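Local coordinates for 50S ribosomal protein L10 (Thermotoga maritima, PDB 1ZAV) that forms the base of the ribosomal stalk, binding large-subunit rRNA and L7/L12 dimers and helping the ribosome interact with GTP-bound translation factors, at residues 49-63 against 79-93. Sequence-based numbering, arbitrary orientation. Where two conformers were deposited one is given.
Sequences YGDGARFRVVKNTLL and LKGPTAVLYVTEGDP
Over one face of the Tyr87 ring lies the aliphatic start of Arg54: a CH-pi contact puts Arg54 CB 3.9 Å from the ring centroid, 28° off the normal. At the edge of the same ring stands Arg56 NE, its guanidinium plane turned 82° from that of the phenol. Tyr87 owes this position to a chi1 of 60°, which sets CG between the backbone N and the carbonyl carbon and lays the ring across the neighbouring strand; an alanine here would probably uncover the Arg54 methylenes and leave both arginine chains freer to turn. On the other face of the sheet Phe55 receives Leu86 CB at its ring edge, while its CZ meets Ala84 CB at 3.5 Å; Phe30 packs edge-to-face against this ring and Ile100 of helix 94-106 also touches it. The Tyr49 ring takes Glu90 O at its edge, in plane, and its OH sits only 2.4 Å from Asp92 O, a hydrogen bond whose exact length is doubtful because it is so short. Between these side chains the strands run antiparallel. Arg54 and Tyr87 exchange two backbone bonds, as do Arg56 and Val85, the tighter from Val85 N to Arg56 O at 2.7 Å. Gly52 O takes Thr89 N and, weakly, Glu90 N, and two waters link Asp51 O with Thr89 OG1. At the far end Thr83 OG1 donates to Gly81 O, and Leu63 CD1 presses tightly on Leu79 CD2 at 3.5 Å. Strand 53-58 is the outermost strand at one side of the antiparallel sheet of the L10 domain, joined to strand 83-88 through a helical connection, with helix 5-19 on the Tyr87 side and helix 94-106 on the Phe55 side in a layered alpha+beta arrangement.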
ATOM      1  N   TYR A  49       8.849 -21.500 -16.289  1.00 41.84           N
ATOM      2  CA  TYR A  49      10.143 -21.629 -15.622  1.00 42.04           C
ATOM      3  C   TYR A  49      11.181 -22.494 -16.339  1.00 41.73           C
ATOM      4  O   TYR A  49      12.359 -22.479 -15.978  1.00 41.91           O
ATOM      5  CB  TYR A  49       9.932 -22.194 -14.208  1.00 42.77           C
ATOM      6  CG  TYR A  49       9.324 -21.213 -13.214  1.00 41.80           C
ATOM      7  CD1 TYR A  49      10.136 -20.451 -12.365  1.00 43.25           C
ATOM      8  CD2 TYR A  49       7.940 -21.053 -13.120  1.00 43.88           C
ATOM      9  CE1 TYR A  49       9.579 -19.553 -11.441  1.00 43.28           C
ATOM     10  CE2 TYR A  49       7.373 -20.156 -12.204  1.00 42.91           C
ATOM     11  CZ  TYR A  49       8.197 -19.412 -11.369  1.00 44.36           C
ATOM     12  OH  TYR A  49       7.633 -18.527 -10.465  1.00 46.55           O
ATOM     13  N   GLY A  50      10.762 -23.249 -17.344  1.00 41.69           N
ATOM     14  CA  GLY A  50      11.715 -24.131 -18.001  1.00 43.47           C
ATOM     15  C   GLY A  50      12.077 -25.214 -16.990  1.00 44.06           C
ATOM     16  O   GLY A  50      11.204 -25.945 -16.528  1.00 44.15           O
ATOM     17  N   ASP A  51      13.350 -25.318 -16.630  1.00 44.74           N
ATOM     18  CA  ASP A  51      13.775 -26.314 -15.652  1.00 47.60           C
ATOM     19  C   ASP A  51      13.982 -25.665 -14.278  1.00 46.59           C
ATOM     20  O   ASP A  51      14.533 -26.295 -13.370  1.00 47.17           O
ATOM     21  CB  ASP A  51      15.098 -26.969 -16.082  1.00 50.75           C
ATOM     22  CG  ASP A  51      14.970 -27.781 -17.355  1.00 55.24           C
ATOM     23  OD1 ASP A  51      14.108 -28.687 -17.404  1.00 56.47           O
ATOM     24  OD2 ASP A  51      15.740 -27.516 -18.307  1.00 57.90           O
ATOM     25  N   GLY A  52      13.549 -24.411 -14.146  1.00 45.32           N
ATOM     26  CA  GLY A  52      13.727 -23.662 -12.912  1.00 42.90           C
ATOM     27  C   GLY A  52      12.743 -23.989 -11.814  1.00 42.56           C
ATOM     28  O   GLY A  52      12.844 -23.474 -10.704  1.00 41.09           O
ATOM     29  N   ALA A  53      11.782 -24.844 -12.125  1.00 41.08           N
ATOM     30  CA  ALA A  53      10.785 -25.247 -11.145  1.00 42.94           C
ATOM     31  C   ALA A  53      10.492 -26.726 -11.321  1.00 43.32           C
ATOM     32  O   ALA A  53      10.545 -27.253 -12.438  1.00 41.76           O
ATOM     33  CB  ALA A  53       9.503 -24.427 -11.328  1.00 41.58           C
ATOM     34  N   ARG A  54      10.180 -27.391 -10.214  1.00 41.61           N
ATOM     35  CA  ARG A  54       9.864 -28.812 -10.226  1.00 42.98           C
ATOM     36  C   ARG A  54       8.678 -29.093  -9.323  1.00 42.90           C
ATOM     37  O   ARG A  54       8.468 -28.378  -8.351  1.00 40.38           O
ATOM     38  CB  ARG A  54      11.061 -29.624  -9.716  1.00 47.17           C
ATOM     39  CG  ARG A  54      12.246 -29.613 -10.644  1.00 52.36           C
ATOM     40  CD  ARG A  54      11.849 -30.245 -11.964  1.00 57.38           C
ATOM     41  NE  ARG A  54      12.872 -30.088 -12.986  1.00 60.33           N
ATOM     42  CZ  ARG A  54      14.082 -30.627 -12.923  1.00 63.64           C
ATOM     43  NH1 ARG A  54      14.427 -31.366 -11.872  1.00 66.36           N
ATOM     44  NH2 ARG A  54      14.939 -30.436 -13.917  1.00 62.79           N
ATOM     45  N   PHE A  55       7.898 -30.116  -9.666  1.00 41.19           N
ATOM     46  CA  PHE A  55       6.765 -30.542  -8.850  1.00 43.39           C
ATOM     47  C   PHE A  55       6.894 -32.054  -8.751  1.00 45.31           C
ATOM     48  O   PHE A  55       6.680 -32.767  -9.735  1.00 43.68           O
ATOM     49  CB  PHE A  55       5.406 -30.194  -9.487  1.00 40.17           C
ATOM     50  CG  PHE A  55       4.236 -30.493  -8.586  1.00 41.03           C
ATOM     51  CD1 PHE A  55       4.047 -29.763  -7.411  1.00 39.40           C
ATOM     52  CD2 PHE A  55       3.359 -31.538  -8.874  1.00 39.02           C
ATOM     53  CE1 PHE A  55       3.003 -30.072  -6.531  1.00 39.04           C
ATOM     54  CE2 PHE A  55       2.311 -31.858  -8.005  1.00 41.55           C
ATOM     55  CZ  PHE A  55       2.133 -31.121  -6.825  1.00 41.89           C
ATOM     56  N   ARG A  56       7.248 -32.543  -7.566  1.00 46.39           N
ATOM     57  CA  ARG A  56       7.420 -33.976  -7.363  1.00 49.62           C
ATOM     58  C   ARG A  56       6.788 -34.495  -6.075  1.00 50.96           C
ATOM     59  O   ARG A  56       6.846 -33.841  -5.033  1.00 48.43           O
ATOM     60  CB  ARG A  56       8.909 -34.334  -7.332  1.00 52.32           C
ATOM     61  CG  ARG A  56       9.689 -33.997  -8.587  1.00 57.46           C
ATOM     62  CD  ARG A  56      11.059 -34.675  -8.559  1.00 60.53           C
ATOM     63  NE  ARG A  56      11.910 -34.193  -7.472  1.00 63.45           N
ATOM     64  CZ  ARG A  56      13.096 -34.715  -7.161  1.00 64.40           C
ATOM     65  NH1 ARG A  56      13.575 -35.743  -7.853  1.00 65.53           N
ATOM     66  NH2 ARG A  56      13.813 -34.203  -6.168  1.00 62.39           N
ATOM     67  N   VAL A  57       6.176 -35.672  -6.161  1.00 52.92           N
ATOM     68  CA  VAL A  57       5.581 -36.303  -4.991  1.00 55.90           C
ATOM     69  C   VAL A  57       6.774 -36.928  -4.286  1.00 56.51           C
ATOM     70  O   VAL A  57       7.527 -37.691  -4.895  1.00 55.62           O
ATOM     71  CB  VAL A  57       4.590 -37.419  -5.377  1.00 57.29           C
ATOM     72  CG1 VAL A  57       4.148 -38.174  -4.124  1.00 58.15           C
ATOM     73  CG2 VAL A  57       3.377 -36.816  -6.085  1.00 58.62           C
ATOM     74  N   VAL A  58       6.960 -36.593  -3.013  1.00 58.18           N
ATOM     75  CA  VAL A  58       8.091 -37.121  -2.259  1.00 59.62           C
ATOM     76  C   VAL A  58       7.697 -37.623  -0.875  1.00 60.11           C
ATOM     77  O   VAL A  58       6.986 -36.949  -0.127  1.00 60.40           O
ATOM     78  CB  VAL A  58       9.197 -36.054  -2.098  1.00 59.15           C
ATOM     79  CG1 VAL A  58      10.402 -36.655  -1.372  1.00 60.18           C
ATOM     80  CG2 VAL A  58       9.607 -35.523  -3.459  1.00 60.28           C
ATOM     81  N   LYS A  59       8.169 -38.819  -0.550  1.00 61.29           N
ATOM     82  CA  LYS A  59       7.901 -39.435   0.742  1.00 63.15           C
ATOM     83  C   LYS A  59       8.271 -38.485   1.881  1.00 61.96           C
ATOM     84  O   LYS A  59       9.302 -37.815   1.837  1.00 62.67           O
ATOM     85  CB  LYS A  59       8.705 -40.727   0.864  1.00 65.50           C
ATOM     86  CG  LYS A  59      10.184 -40.547   0.554  1.00 67.64           C
ATOM     87  CD  LYS A  59      10.993 -41.781   0.908  1.00 70.94           C
ATOM     88  CE  LYS A  59      10.917 -42.083   2.399  1.00 72.49           C
ATOM     89  NZ  LYS A  59       9.566 -42.564   2.816  1.00 74.81           N
ATOM     90  N   ASN A  60       7.420 -38.438   2.899  1.00 62.16           N
ATOM     91  CA  ASN A  60       7.628 -37.577   4.057  1.00 61.20           C
ATOM     92  C   ASN A  60       8.988 -37.736   4.728  1.00 60.15           C
ATOM     93  O   ASN A  60       9.685 -36.753   4.973  1.00 58.74           O
ATOM     94  CB  ASN A  60       6.529 -37.827   5.091  1.00 62.71           C
ATOM     95  CG  ASN A  60       5.162 -37.427   4.587  1.00 64.25           C
ATOM     96  OD1 ASN A  60       4.942 -36.275   4.221  1.00 63.86           O
ATOM     97  ND2 ASN A  60       4.234 -38.380   4.562  1.00 65.13           N
ATOM     98  N   THR A  61       9.359 -38.974   5.036  1.00 59.61           N
ATOM     99  CA  THR A  61      10.629 -39.241   5.699  1.00 59.42           C
ATOM    100  C   THR A  61      11.786 -38.553   4.979  1.00 58.59           C
ATOM    101  O   THR A  61      12.611 -37.900   5.612  1.00 58.16           O
ATOM    102  CB  THR A  61      10.898 -40.760   5.794  1.00 61.19           C
ATOM    103  OG1 THR A  61       9.860 -41.383   6.567  1.00 61.77           O
ATOM    104  CG2 THR A  61      12.243 -41.027   6.466  1.00 61.62           C
ATOM    105  N   LEU A  62      11.833 -38.694   3.658  1.00 57.80           N
ATOM    106  CA  LEU A  62      12.875 -38.075   2.837  1.00 57.82           C
ATOM    107  C   LEU A  62      12.825 -36.550   2.966  1.00 55.78           C
ATOM    108  O   LEU A  62      13.852 -35.898   3.155  1.00 55.23           O
ATOM    109  CB  LEU A  62      12.674 -38.457   1.369  1.00 59.88           C
ATOM    110  CG  LEU A  62      13.823 -38.329   0.362  1.00 62.04           C
ATOM    111  CD1 LEU A  62      13.273 -38.670  -1.017  1.00 61.87           C
ATOM    112  CD2 LEU A  62      14.425 -36.933   0.358  1.00 63.12           C
ATOM    113  N   LEU A  63      11.626 -35.987   2.833  1.00 53.81           N
ATOM    114  CA  LEU A  63      11.449 -34.542   2.946  1.00 50.72           C
ATOM    115  C   LEU A  63      11.938 -34.042   4.299  1.00 48.62           C
ATOM    116  O   LEU A  63      12.663 -33.051   4.386  1.00 46.38           O
ATOM    117  CB  LEU A  63       9.973 -34.170   2.786  1.00 51.03           C
ATOM    118  CG  LEU A  63       9.411 -34.208   1.363  1.00 49.23           C
ATOM    119  CD1 LEU A  63       7.969 -33.729   1.370  1.00 48.69           C
ATOM    120  CD2 LEU A  63      10.257 -33.323   0.465  1.00 48.51           C
ATOM    121  N   LEU A  79       4.154 -31.968   6.570  1.00 55.14           N
ATOM    122  CA  LEU A  79       4.426 -33.323   6.094  1.00 57.96           C
ATOM    123  C   LEU A  79       3.503 -34.422   6.604  1.00 59.52           C
ATOM    124  O   LEU A  79       3.904 -35.583   6.695  1.00 58.86           O
ATOM    125  CB  LEU A  79       5.874 -33.695   6.421  1.00 57.07           C
ATOM    126  CG  LEU A  79       6.929 -32.691   5.960  1.00 58.93           C
ATOM    127  CD1 LEU A  79       8.307 -33.170   6.404  1.00 58.61           C
ATOM    128  CD2 LEU A  79       6.867 -32.524   4.442  1.00 58.28           C
ATOM    129  N   LYS A  80       2.267 -34.066   6.923  1.00 62.27           N
ATOM    130  CA  LYS A  80       1.312 -35.047   7.414  1.00 64.80           C
ATOM    131  C   LYS A  80       0.609 -35.736   6.251  1.00 65.74           C
ATOM    132  O   LYS A  80      -0.297 -35.172   5.637  1.00 66.57           O
ATOM    133  CB  LYS A  80       0.287 -34.369   8.332  1.00 65.65           C
ATOM    134  CG  LYS A  80       0.876 -33.852   9.643  1.00 67.58           C
ATOM    135  CD  LYS A  80       1.462 -34.994  10.472  1.00 68.93           C
ATOM    136  CE  LYS A  80       1.916 -34.531  11.855  1.00 71.25           C
ATOM    137  NZ  LYS A  80       3.061 -33.578  11.816  1.00 71.66           N
ATOM    138  N   GLY A  81       1.047 -36.957   5.950  1.00 66.12           N
ATOM    139  CA  GLY A  81       0.460 -37.723   4.865  1.00 66.35           C
ATOM    140  C   GLY A  81       1.238 -37.547   3.576  1.00 66.40           C
ATOM    141  O   GLY A  81       2.142 -36.712   3.521  1.00 67.53           O
ATOM    142  N   PRO A  82       0.925 -38.320   2.522  1.00 65.82           N
ATOM    143  CA  PRO A  82       1.640 -38.193   1.244  1.00 65.02           C
ATOM    144  C   PRO A  82       1.659 -36.735   0.793  1.00 61.55           C
ATOM    145  O   PRO A  82       0.612 -36.093   0.678  1.00 62.33           O
ATOM    146  CB  PRO A  82       0.846 -39.107   0.306  1.00 66.29           C
ATOM    147  CG  PRO A  82      -0.522 -39.155   0.938  1.00 66.97           C
ATOM    148  CD  PRO A  82      -0.207 -39.253   2.400  1.00 66.66           C
ATOM    149  N   THR A  83       2.854 -36.216   0.546  1.00 58.55           N
ATOM    150  CA  THR A  83       3.002 -34.819   0.164  1.00 54.72           C
ATOM    151  C   THR A  83       3.892 -34.589  -1.043  1.00 53.14           C
ATOM    152  O   THR A  83       4.983 -35.146  -1.148  1.00 55.15           O
ATOM    153  CB  THR A  83       3.572 -34.009   1.336  1.00 54.32           C
ATOM    154  OG1 THR A  83       2.803 -34.273   2.517  1.00 53.80           O
ATOM    155  CG2 THR A  83       3.525 -32.521   1.026  1.00 53.20           C
ATOM    156  N   ALA A  84       3.412 -33.762  -1.963  1.00 49.31           N
ATOM    157  CA  ALA A  84       4.174 -33.431  -3.153  1.00 46.69           C
ATOM    158  C   ALA A  84       4.847 -32.110  -2.836  1.00 44.56           C
ATOM    159  O   ALA A  84       4.385 -31.363  -1.967  1.00 43.85           O
ATOM    160  CB  ALA A  84       3.246 -33.284  -4.354  1.00 46.91           C
ATOM    161  N   VAL A  85       5.933 -31.807  -3.532  1.00 40.77           N
ATOM    162  CA  VAL A  85       6.638 -30.575  -3.264  1.00 39.40           C
ATOM    163  C   VAL A  85       6.915 -29.764  -4.526  1.00 39.54           C
ATOM    164  O   VAL A  85       7.417 -30.287  -5.522  1.00 41.44           O
ATOM    165  CB  VAL A  85       7.973 -30.879  -2.507  1.00 38.48           C
ATOM    166  CG1 VAL A  85       8.950 -31.611  -3.403  1.00 35.76           C
ATOM    167  CG2 VAL A  85       8.577 -29.621  -2.011  1.00 41.81           C
ATOM    168  N   LEU A  86       6.576 -28.482  -4.467  0.50 41.06           N
ATOM    169  CA  LEU A  86       6.779 -27.561  -5.579  0.50 40.62           C
ATOM    170  C   LEU A  86       7.911 -26.629  -5.184  0.50 40.15           C
ATOM    171  O   LEU A  86       7.798 -25.896  -4.204  0.50 41.25           O
ATOM    172  CB  LEU A  86       5.497 -26.754  -5.823  0.50 41.77           C
ATOM    173  CG  LEU A  86       5.400 -25.730  -6.957  0.50 43.70           C
ATOM    174  CD1 LEU A  86       3.984 -25.159  -6.986  0.50 44.33           C
ATOM    175  CD2 LEU A  86       6.403 -24.612  -6.758  0.50 42.41           C
ATOM    176  N   TYR A  87       9.013 -26.650  -5.926  1.00 37.25           N
ATOM    177  CA  TYR A  87      10.113 -25.768  -5.584  1.00 37.87           C
ATOM    178  C   TYR A  87      10.684 -25.052  -6.784  1.00 37.78           C
ATOM    179  O   TYR A  87      10.574 -25.533  -7.915  1.00 39.50           O
ATOM    180  CB  TYR A  87      11.203 -26.528  -4.807  1.00 38.84           C
ATOM    181  CG  TYR A  87      11.819 -27.697  -5.531  1.00 39.93           C
ATOM    182  CD1 TYR A  87      12.774 -27.504  -6.523  1.00 42.89           C
ATOM    183  CD2 TYR A  87      11.474 -28.999  -5.194  1.00 42.86           C
ATOM    184  CE1 TYR A  87      13.379 -28.584  -7.158  1.00 43.43           C
ATOM    185  CE2 TYR A  87      12.070 -30.088  -5.823  1.00 44.00           C
ATOM    186  CZ  TYR A  87      13.023 -29.870  -6.799  1.00 44.44           C
ATOM    187  OH  TYR A  87      13.619 -30.947  -7.402  1.00 46.45           O
ATOM    188  N   VAL A  88      11.255 -23.879  -6.525  1.00 37.89           N
ATOM    189  CA  VAL A  88      11.846 -23.046  -7.560  1.00 39.53           C
ATOM    190  C   VAL A  88      13.330 -22.844  -7.296  1.00 41.24           C
ATOM    191  O   VAL A  88      13.727 -22.472  -6.191  1.00 37.23           O
ATOM    192  CB  VAL A  88      11.157 -21.661  -7.622  1.00 40.89           C
ATOM    193  CG1 VAL A  88      11.883 -20.752  -8.616  1.00 38.50           C
ATOM    194  CG2 VAL A  88       9.692 -21.831  -8.036  1.00 37.41           C
ATOM    195  N   THR A  89      14.148 -23.098  -8.313  1.00 41.34           N
ATOM    196  CA  THR A  89      15.586 -22.928  -8.173  1.00 43.29           C
ATOM    197  C   THR A  89      16.078 -21.752  -9.012  1.00 43.57           C
ATOM    198  O   THR A  89      17.158 -21.213  -8.760  1.00 44.06           O
ATOM    199  CB  THR A  89      16.351 -24.220  -8.575  1.00 44.51           C
ATOM    200  OG1 THR A  89      15.881 -24.689  -9.842  1.00 42.09           O
ATOM    201  CG2 THR A  89      16.138 -25.310  -7.532  1.00 45.81           C
ATOM    202  N   GLU A  90      15.291 -21.355 -10.009  1.00 41.14           N
ATOM    203  CA  GLU A  90      15.665 -20.231 -10.850  1.00 44.17           C
ATOM    204  C   GLU A  90      14.436 -19.469 -11.322  1.00 42.70           C
ATOM    205  O   GLU A  90      13.474 -20.074 -11.783  1.00 43.72           O
ATOM    206  CB  GLU A  90      16.476 -20.687 -12.067  1.00 44.34           C
ATOM    207  CG  GLU A  90      17.147 -19.504 -12.757  1.00 50.86           C
ATOM    208  CD  GLU A  90      17.883 -19.868 -14.033  1.00 53.88           C
ATOM    209  OE1 GLU A  90      18.615 -18.996 -14.544  1.00 55.33           O
ATOM    210  OE2 GLU A  90      17.732 -21.007 -14.527  1.00 55.28           O
ATOM    211  N   GLY A  91      14.487 -18.145 -11.199  1.00 43.25           N
ATOM    212  CA  GLY A  91      13.377 -17.294 -11.595  1.00 44.08           C
ATOM    213  C   GLY A  91      12.600 -16.830 -10.370  1.00 44.84           C
ATOM    214  O   GLY A  91      12.709 -17.433  -9.302  1.00 45.02           O
ATOM    215  N   ASP A  92      11.826 -15.755 -10.507  1.00 46.49           N
ATOM    216  CA  ASP A  92      11.036 -15.268  -9.373  1.00 45.92           C
ATOM    217  C   ASP A  92       9.997 -16.346  -9.062  1.00 43.64           C
ATOM    218  O   ASP A  92       9.272 -16.786  -9.946  1.00 44.09           O
ATOM    219  CB  ASP A  92      10.368 -13.930  -9.704  1.00 45.88           C
ATOM    220  CG  ASP A  92       9.673 -13.325  -8.496  1.00 46.52           C
ATOM    221  OD1 ASP A  92       8.527 -13.724  -8.224  1.00 45.10           O
ATOM    222  OD2 ASP A  92      10.290 -12.476  -7.809  1.00 43.59           O
ATOM    223  N   PRO A  93       9.915 -16.778  -7.792  1.00 42.90           N
ATOM    224  CA  PRO A  93       8.991 -17.820  -7.330  1.00 43.15           C
ATOM    225  C   PRO A  93       7.483 -17.564  -7.290  1.00 42.28           C
ATOM    226  O   PRO A  93       6.689 -18.510  -7.336  1.00 39.20           O
ATOM    227  CB  PRO A  93       9.551 -18.167  -5.949  1.00 42.95           C
ATOM    228  CG  PRO A  93      10.026 -16.839  -5.450  1.00 43.18           C
ATOM    229  CD  PRO A  93      10.728 -16.263  -6.671  1.00 42.63           C
TER
HETATM  230  O   HOH W   1      13.519 -20.037 -14.414  1.00 45.84           O
HETATM  231  O   HOH W   2      14.312 -26.637 -10.669  1.00 46.92           O
HETATM  232  O   HOH W   3      16.774 -24.298 -12.360  1.00 71.37           O